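Local coordinates for protein alpha-glucosidase (Pseudoalteromonas sp. K8, PDB 5HQA) that hydrolyses alpha-glucosides as a chloride-activated, calcium-containing glycoside hydrolase of family 97, here captured with the inhibitor acarbose, at residues Thr126-Glu131 against Phe205-Thr210; Leu167-Phe172 against Ala194-Gln199. All coordinates share one frame; numbering follows the deposited sequence.

Contact 1. Residues Thr126-Glu131 against Phe205-Thr210; sequences TKELTE and FQADLT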
ATOM      1  N   THR A 126     -11.727 -16.174  19.014  1.00 14.44           N
ATOM      2  CA  THR A 126     -12.038 -14.930  19.694  1.00 14.63           C
ATOM      3  C   THR A 126     -10.800 -14.145  20.085  1.00 16.73           C
ATOM      4  O   THR A 126     -10.906 -12.939  20.318  1.00 16.57           O
ATOM      5  CB  THR A 126     -12.876 -15.198  20.949  1.00 14.64           C
ATOM      6  OG1 THR A 126     -12.203 -16.164  21.763  1.00 16.31           O
ATOM      7  CG2 THR A 126     -14.249 -15.742  20.557  1.00 13.23           C
ATOM      8  N   LYS A 127      -9.637 -14.791  20.158  1.00 13.74           N
ATOM      9  CA  LYS A 127      -8.400 -14.064  20.414  1.00 14.47           C
ATOM     10  C   LYS A 127      -7.239 -14.858  19.844  1.00 13.55           C
ATOM     11  O   LYS A 127      -7.166 -16.074  20.033  1.00 15.84           O
ATOM     12  CB  LYS A 127      -8.186 -13.816  21.914  1.00 17.65           C
ATOM     13  CG  LYS A 127      -7.052 -12.836  22.208  1.00 26.44           C
ATOM     14  CD  LYS A 127      -7.027 -12.412  23.666  1.00 30.80           C
ATOM     15  CE  LYS A 127      -8.359 -11.801  24.074  0.82 34.79           C
ATOM     16  NZ  LYS A 127      -8.679 -10.557  23.330  0.93 39.84           N
ATOM     17  N   GLU A 128      -6.348 -14.174  19.140  1.00 11.59           N
ATOM     18  CA  GLU A 128      -5.043 -14.720  18.800  1.00 13.04           C
ATOM     19  C   GLU A 128      -4.053 -14.180  19.830  1.00 14.66           C
ATOM     20  O   GLU A 128      -3.957 -12.962  20.014  1.00 14.51           O
ATOM     21  CB  GLU A 128      -4.633 -14.335  17.375  1.00 12.45           C
ATOM     22  CG  GLU A 128      -3.303 -14.953  16.974  1.00 13.95           C
ATOM     23  CD  GLU A 128      -2.877 -14.612  15.558  1.00 15.11           C
ATOM     24  OE1 GLU A 128      -3.758 -14.512  14.668  1.00 14.77           O
ATOM     25  OE2 GLU A 128      -1.653 -14.456  15.334  1.00 13.04           O
ATOM     26  N   LEU A 129      -3.349 -15.078  20.520  1.00 12.06           N
ATOM     27  CA  LEU A 129      -2.506 -14.687  21.648  1.00 12.03           C
ATOM     28  C   LEU A 129      -1.128 -14.186  21.228  1.00 13.64           C
ATOM     29  O   LEU A 129      -0.361 -13.748  22.094  1.00 14.05           O
ATOM     30  CB  LEU A 129      -2.352 -15.863  22.618  1.00 11.34           C
ATOM     31  CG  LEU A 129      -3.668 -16.367  23.220  1.00 14.05           C
ATOM     32  CD1 LEU A 129      -3.411 -17.548  24.151  1.00 15.57           C
ATOM     33  CD2 LEU A 129      -4.393 -15.245  23.965  1.00 15.71           C
ATOM     34  N   THR A 130      -0.806 -14.248  19.933  1.00 10.96           N
ATOM     35  CA  THR A 130       0.467 -13.786  19.393  1.00  9.45           C
ATOM     36  C   THR A 130       0.876 -12.441  19.971  1.00 10.38           C
ATOM     37  O   THR A 130       0.102 -11.479  19.945  1.00  9.82           O
ATOM     38  CB  THR A 130       0.344 -13.653  17.878  1.00 12.05           C
ATOM     39  OG1 THR A 130      -0.143 -14.884  17.345  1.00 12.29           O
ATOM     40  CG2 THR A 130       1.708 -13.280  17.246  1.00 12.62           C
ATOM     41  N   GLU A 131       2.113 -12.366  20.454  1.00  9.26           N
ATOM     42  CA  GLU A 131       2.673 -11.117  20.944  1.00  9.58           C
ATOM     43  C   GLU A 131       3.923 -10.750  20.155  1.00 10.22           C
ATOM     44  O   GLU A 131       4.542 -11.589  19.487  1.00  9.63           O
ATOM     45  CB  GLU A 131       3.023 -11.197  22.443  1.00 10.78           C
ATOM     46  CG  GLU A 131       1.818 -11.381  23.369  1.00 10.96           C
ATOM     47  CD  GLU A 131       2.229 -11.767  24.786  1.00 14.89           C
ATOM     48  OE1 GLU A 131       3.410 -12.168  24.993  1.00 13.46           O
ATOM     49  OE2 GLU A 131       1.373 -11.684  25.701  1.00 13.97           O
ATOM     50  N   PHE A 205       3.158  -5.927  22.475  1.00 10.32           N
ATOM     51  CA  PHE A 205       2.089  -5.713  21.505  1.00  9.88           C
ATOM     52  C   PHE A 205       1.398  -7.039  21.214  1.00 13.53           C
ATOM     53  O   PHE A 205       2.022  -7.975  20.699  1.00 14.59           O
ATOM     54  CB  PHE A 205       2.646  -5.070  20.239  1.00  8.96           C
ATOM     55  CG  PHE A 205       3.125  -3.674  20.467  1.00 11.25           C
ATOM     56  CD1 PHE A 205       4.427  -3.435  20.895  1.00 12.33           C
ATOM     57  CD2 PHE A 205       2.256  -2.600  20.328  1.00 10.86           C
ATOM     58  CE1 PHE A 205       4.866  -2.136  21.140  1.00 11.10           C
ATOM     59  CE2 PHE A 205       2.682  -1.298  20.571  1.00 10.52           C
ATOM     60  CZ  PHE A 205       3.990  -1.062  20.981  1.00 11.42           C
ATOM     61  N   GLN A 206       0.117  -7.128  21.560  1.00  9.65           N
ATOM     62  CA  GLN A 206      -0.650  -8.347  21.356  1.00  9.92           C
ATOM     63  C   GLN A 206      -1.492  -8.220  20.094  1.00 10.90           C
ATOM     64  O   GLN A 206      -2.055  -7.155  19.821  1.00 10.00           O
ATOM     65  CB  GLN A 206      -1.546  -8.618  22.564  1.00 10.53           C
ATOM     66  CG  GLN A 206      -2.213  -9.982  22.587  1.00 11.12           C
ATOM     67  CD  GLN A 206      -3.154 -10.092  23.777  1.00 16.38           C
ATOM     68  OE1 GLN A 206      -4.013  -9.230  23.976  1.00 17.81           O
ATOM     69  NE2 GLN A 206      -2.985 -11.127  24.581  1.00 18.73           N
ATOM     70  N   ALA A 207      -1.551  -9.301  19.312  1.00 10.54           N
ATOM     71  CA  ALA A 207      -2.451  -9.350  18.165  1.00 11.22           C
ATOM     72  C   ALA A 207      -3.878  -9.070  18.614  1.00 13.60           C
ATOM     73  O   ALA A 207      -4.365  -9.647  19.594  1.00 13.97           O
ATOM     74  CB  ALA A 207      -2.373 -10.716  17.476  1.00 12.13           C
ATOM     75  N   ASP A 208      -4.541  -8.167  17.901  1.00 11.28           N
ATOM     76  CA  ASP A 208      -5.911  -7.759  18.201  1.00 11.40           C
ATOM     77  C   ASP A 208      -6.675  -7.892  16.884  1.00 11.24           C
ATOM     78  O   ASP A 208      -6.575  -7.023  16.017  1.00 11.52           O
ATOM     79  CB  ASP A 208      -5.919  -6.331  18.752  1.00 13.14           C
ATOM     80  CG  ASP A 208      -7.288  -5.886  19.239  1.00 19.15           C
ATOM     81  OD1 ASP A 208      -8.306  -6.254  18.611  1.00 17.93           O
ATOM     82  OD2 ASP A 208      -7.343  -5.139  20.247  1.00 22.01           O
ATOM     83  N   LEU A 209      -7.394  -8.999  16.709  1.00 10.55           N
ATOM     84  CA  LEU A 209      -8.011  -9.306  15.423  1.00 11.09           C
ATOM     85  C   LEU A 209      -9.295  -8.504  15.251  1.00 11.89           C
ATOM     86  O   LEU A 209     -10.129  -8.460  16.154  1.00 12.50           O
ATOM     87  CB  LEU A 209      -8.309 -10.802  15.317  1.00  9.50           C
ATOM     88  CG  LEU A 209      -7.080 -11.710  15.388  1.00  9.60           C
ATOM     89  CD1 LEU A 209      -7.491 -13.149  15.145  1.00 11.13           C
ATOM     90  CD2 LEU A 209      -6.017 -11.283  14.364  1.00  9.36           C
ATOM     91  N   THR A 210      -9.462  -7.889  14.092  1.00 10.04           N
ATOM     92  CA  THR A 210     -10.648  -7.070  13.864  1.00 10.17           C
ATOM     93  C   THR A 210     -11.878  -7.959  13.733  1.00  9.76           C
ATOM     94  O   THR A 210     -11.904  -8.839  12.867  1.00 11.37           O
ATOM     95  CB  THR A 210     -10.451  -6.221  12.616  1.00 11.05           C
ATOM     96  OG1 THR A 210      -9.318  -5.369  12.814  1.00 10.76           O
ATOM     97  CG2 THR A 210     -11.682  -5.371  12.375  1.00 10.48           C
TER
HETATM   98  O   HOH W   1      -6.550 -11.211  18.981  1.00 17.16           O
HETATM   99  O   HOH W   2      -0.868 -13.074  24.620  1.00 14.42           O

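Contact 2. Residues Leu167-Phe172 against Ala194-Gln199; sequences LVHTPF and AMVLNQ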
ATOM      1  N   LEU A 167      -2.788   1.476  20.337  1.00  8.27           N
ATOM      2  CA  LEU A 167      -3.593   0.601  19.490  1.00  7.75           C
ATOM      3  C   LEU A 167      -3.370   1.075  18.064  1.00 11.71           C
ATOM      4  O   LEU A 167      -3.822   2.165  17.704  1.00 12.34           O
ATOM      5  CB  LEU A 167      -5.071   0.672  19.881  1.00  9.76           C
ATOM      6  CG  LEU A 167      -6.008  -0.332  19.204  1.00 11.09           C
ATOM      7  CD1 LEU A 167      -5.692  -1.749  19.735  1.00 10.43           C
ATOM      8  CD2 LEU A 167      -7.487   0.056  19.437  1.00 10.82           C
ATOM      9  N   VAL A 168      -2.665   0.278  17.256  1.00  8.69           N
ATOM     10  CA  VAL A 168      -2.069   0.786  16.028  1.00  8.95           C
ATOM     11  C   VAL A 168      -2.330  -0.162  14.866  1.00 11.08           C
ATOM     12  O   VAL A 168      -2.465  -1.380  15.036  1.00  9.93           O
ATOM     13  CB  VAL A 168      -0.550   1.023  16.201  1.00  7.47           C
ATOM     14  CG1 VAL A 168      -0.294   2.001  17.350  1.00  7.76           C
ATOM     15  CG2 VAL A 168       0.182  -0.298  16.435  1.00  7.51           C
ATOM     16  N   HIS A 169      -2.408   0.422  13.670  1.00 11.24           N
ATOM     17  CA  HIS A 169      -2.447  -0.342  12.434  1.00 10.28           C
ATOM     18  C   HIS A 169      -1.036  -0.739  12.015  1.00 11.24           C
ATOM     19  O   HIS A 169      -0.038  -0.168  12.467  1.00 10.52           O
ATOM     20  CB  HIS A 169      -3.115   0.470  11.318  1.00  9.36           C
ATOM     21  CG  HIS A 169      -4.608   0.399  11.339  1.00 11.03           C
ATOM     22  ND1 HIS A 169      -5.292  -0.798  11.410  1.00 11.47           N
ATOM     23  CD2 HIS A 169      -5.551   1.373  11.302  1.00 11.21           C
ATOM     24  CE1 HIS A 169      -6.592  -0.558  11.415  1.00 13.69           C
ATOM     25  NE2 HIS A 169      -6.777   0.750  11.343  1.00 11.89           N
ATOM     26  N   THR A 170      -0.960  -1.733  11.137  1.00  9.82           N
ATOM     27  CA  THR A 170       0.322  -2.124  10.561  1.00  8.30           C
ATOM     28  C   THR A 170       0.345  -1.728   9.084  1.00 10.14           C
ATOM     29  O   THR A 170      -0.715  -1.597   8.469  1.00 11.27           O
ATOM     30  CB  THR A 170       0.577  -3.645  10.715  1.00 11.24           C
ATOM     31  OG1 THR A 170      -0.190  -4.377   9.744  1.00 12.30           O
ATOM     32  CG2 THR A 170       0.216  -4.120  12.131  1.00 11.25           C
ATOM     33  N   PRO A 171       1.540  -1.542   8.489  1.00 13.69           N
ATOM     34  CA  PRO A 171       2.906  -1.710   9.014  1.00 13.97           C
ATOM     35  C   PRO A 171       3.188  -0.763  10.168  1.00 15.42           C
ATOM     36  O   PRO A 171       2.934   0.447  10.077  1.00 15.48           O
ATOM     37  CB  PRO A 171       3.794  -1.379   7.805  1.00 11.41           C
ATOM     38  CG  PRO A 171       2.909  -1.615   6.623  1.00 10.74           C
ATOM     39  CD  PRO A 171       1.557  -1.164   7.065  1.00 11.27           C
ATOM     40  N   PHE A 172       3.674  -1.325  11.262  1.00 10.56           N
ATOM     41  CA  PHE A 172       3.948  -0.580  12.486  1.00  9.74           C
ATOM     42  C   PHE A 172       5.461  -0.516  12.629  1.00 12.30           C
ATOM     43  O   PHE A 172       6.102  -1.539  12.898  1.00 11.07           O
ATOM     44  CB  PHE A 172       3.298  -1.269  13.682  1.00  7.97           C
ATOM     45  CG  PHE A 172       3.641  -0.645  15.002  1.00 10.43           C
ATOM     46  CD1 PHE A 172       3.444   0.716  15.213  1.00  9.59           C
ATOM     47  CD2 PHE A 172       4.127  -1.422  16.047  1.00 12.95           C
ATOM     48  CE1 PHE A 172       3.743   1.294  16.448  1.00 11.80           C
ATOM     49  CE2 PHE A 172       4.431  -0.851  17.284  1.00 13.88           C
ATOM     50  CZ  PHE A 172       4.235   0.509  17.482  1.00 12.84           C
ATOM     51  N   ALA A 194      -7.992  -9.018   9.920  1.00 10.61           N
ATOM     52  CA  ALA A 194      -6.747  -8.261   9.982  1.00  9.82           C
ATOM     53  C   ALA A 194      -6.263  -8.138  11.421  1.00 12.71           C
ATOM     54  O   ALA A 194      -7.052  -8.075  12.366  1.00 12.51           O
ATOM     55  CB  ALA A 194      -6.915  -6.859   9.389  1.00  8.87           C
ATOM     56  N   MET A 195      -4.943  -8.085  11.573  1.00 10.13           N
ATOM     57  CA  MET A 195      -4.305  -7.892  12.866  1.00  9.69           C
ATOM     58  C   MET A 195      -4.063  -6.405  13.106  1.00 14.30           C
ATOM     59  O   MET A 195      -3.441  -5.723  12.286  1.00 13.69           O
ATOM     60  CB  MET A 195      -2.990  -8.665  12.922  1.00 11.31           C
ATOM     61  CG  MET A 195      -2.225  -8.509  14.221  1.00 14.19           C
ATOM     62  SD  MET A 195      -0.687  -9.478  14.169  1.00 16.94           S
ATOM     63  CE  MET A 195       0.298  -8.559  12.967  1.00 16.10           C
ATOM     64  N   VAL A 196      -4.565  -5.915  14.224  1.00 10.31           N
ATOM     65  CA  VAL A 196      -4.200  -4.638  14.814  1.00  9.83           C
ATOM     66  C   VAL A 196      -3.284  -4.952  15.992  1.00 12.39           C
ATOM     67  O   VAL A 196      -3.346  -6.052  16.546  1.00 13.00           O
ATOM     68  CB  VAL A 196      -5.510  -3.928  15.229  1.00 13.66           C
ATOM     69  CG1 VAL A 196      -5.331  -3.020  16.406  1.00 12.35           C
ATOM     70  CG2 VAL A 196      -6.154  -3.249  14.009  1.00 11.05           C
ATOM     71  N   LEU A 197      -2.402  -4.024  16.371  1.00  9.18           N
ATOM     72  CA  LEU A 197      -1.491  -4.272  17.486  1.00  8.04           C
ATOM     73  C   LEU A 197      -1.951  -3.499  18.713  1.00  9.90           C
ATOM     74  O   LEU A 197      -2.125  -2.280  18.658  1.00 10.57           O
ATOM     75  CB  LEU A 197      -0.051  -3.892  17.136  1.00  9.85           C
ATOM     76  CG  LEU A 197       0.545  -4.726  16.000  1.00 11.79           C
ATOM     77  CD1 LEU A 197       1.964  -4.265  15.674  1.00 12.11           C
ATOM     78  CD2 LEU A 197       0.497  -6.216  16.356  1.00 11.57           C
ATOM     79  N   ASN A 198      -2.110  -4.207  19.829  1.00  8.91           N
ATOM     80  CA  ASN A 198      -2.677  -3.655  21.055  1.00  8.58           C
ATOM     81  C   ASN A 198      -1.605  -3.765  22.130  1.00  8.81           C
ATOM     82  O   ASN A 198      -1.257  -4.874  22.544  1.00 10.46           O
ATOM     83  CB  ASN A 198      -3.941  -4.434  21.428  1.00 10.45           C
ATOM     84  CG  ASN A 198      -4.643  -3.896  22.662  1.00 11.76           C
ATOM     85  OD1 ASN A 198      -4.061  -3.198  23.488  1.00 11.02           O
ATOM     86  ND2 ASN A 198      -5.913  -4.254  22.799  1.00 13.33           N
ATOM     87  N   GLN A 199      -1.064  -2.632  22.575  1.00  8.78           N
ATOM     88  CA  GLN A 199      -0.004  -2.676  23.572  1.00  9.65           C
ATOM     89  C   GLN A 199      -0.606  -3.015  24.933  1.00 12.37           C
ATOM     90  O   GLN A 199      -1.466  -2.284  25.442  1.00 11.40           O
ATOM     91  CB  GLN A 199       0.761  -1.355  23.627  1.00 10.58           C
ATOM     92  CG  GLN A 199       2.040  -1.493  24.449  1.00  9.86           C
ATOM     93  CD  GLN A 199       2.956  -0.281  24.400  1.00 14.58           C
ATOM     94  OE1 GLN A 199       3.951  -0.235  25.121  1.00 16.06           O
ATOM     95  NE2 GLN A 199       2.639   0.698  23.546  1.00 12.76           N
TER
HETATM   96  O   HOH W   3      -3.778  -3.225  10.972  1.00 13.26           O

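Contact 1. Residues Thr126-Glu131 against Phe205-Thr210
Ala207 donates its backbone N-H to Thr130 O across 2.8 Å in an almost straight bond, the one direct hydrogen bond between Thr126-Glu131 and Phe205-Thr210. The methyl of Ala207 turns toward the other segment, and this CB faces the CB atoms of both Thr130 and Glu128, at 4.0 Å and 4.3 Å respectively. This buried side continues with Glu128 and Leu209, whose side chains cross at about a right angle, Leu209 CD1 lying 3.8 Å from Glu128 CB. With CG anti to its backbone N (chi1 -177°) and the chain extended beyond, Glu128 carries its carboxylate past the leucine to the hydroxyl of Thr130, which donates to the anti lone pair of Glu128 OE2 over 2.6 Å. Arg229 forms a salt bridge with the same oxygen, which probably offsets the charge of the buried carboxylate, while Tyr192 bonds to OE1. Replacing this glutamate by an alanine would probably leave Arg229 without its charge partner and the Thr130 hydroxyl without this acceptor, and open a gap where the carboxylate lies against the leucine methyls. The other side is looser and wetter. Glu131 and Gln206, an antiparallel non-hydrogen-bonded pair, approach through their CG atoms; a water accepts from Gln206 NE2 and donates to both Glu131 OE2 and Leu129 O, and Glu131 OE1 takes the backbone N-H of Ala37. Toward Leu209 the strands diverge, Lys127 CA lying 6.9 Å from Leu209 CA. Here a second water accepts from Glu128 N and donates to Ala207 O. Thr126 and Lys127 both face Glu41 on the neighbouring strand, a classic beta bulge in the antiparallel beta-sandwich of the N-terminal domain, probably related to galactose mutarotases.

Contact 2. Residues Leu167-Phe172 against Ala194-Gln199
Val168 and Leu197 form an antiparallel hydrogen-bonded pair, exchanging two backbone bonds of 3.0 Å, Val168 N to Leu197 O and Leu197 N to Val168 O. On the face of the sheet that carries both side chains, Leu197 can be followed outward. Its CB lies 3.7 Å from Val168 CG2. CG comes next, 3.9 Å from the methyl CG2 of Thr170, the two side chains crossing at about a right angle. Its CD1 tip reaches 3.6 Å from Phe172 CD2 and also touches Phe172 CB. Leu197 thus bridges the short strand and the segment that runs on through a cis peptide before Pro171 to the start of the next strand. Val168 completes the cluster from within its own segment, its CG2 lying over one face of the Phe172 ring, toward the rim. The opposite face of the pair is occupied by Leu167, whose CG stands anti to the backbone N (chi1 -172°); its CD1 touches both Val196 CG1 and Asn198 CB, each 3.6 Å away. Asn198 turns its polar end to other partners, OD1 to Arg200 and ND2 to Asp208. Further along the segment, His169 swings its ring back toward Val196, His169 ND1 lying 3.7 Å from Val196 CG2. A water in the ring plane bonds to the same ND1 and also receives the N-H of Thr170 while donating to Met195 O, 2.8 Å away, so the water joins the two segments through Thr170 and Met195. Thr170 OG1 is held by His185 and Lys440. The His169 side chain lies about 9 Å from that of Glu154, a calcium ligand. This is a short antiparallel ladder inside the N-terminal beta-sandwich, the Val168-Leu197 face packing with Phe172 into the domain core.

From the N terminus, strand 122-134 comes first, and contact 1 closes a long loop when strand 204-209 returns to it. Within that loop, strand 167-168 is met again by strand 195-199, so contact 2 closes a smaller loop wholly enclosed by the larger one; the two do not cross. Strands 195-199 and 204-209 are consecutive and adjacent, probably hydrogen-bonded through Asp208 N to Val196 O and Gln206 N to Asn198 O. This places both contacts in one antiparallel sheet of the N-terminal domain. Phe205 also packs on Phe172 at the start of strand 172-175, linking this sheet to the second sheet of the sandwich.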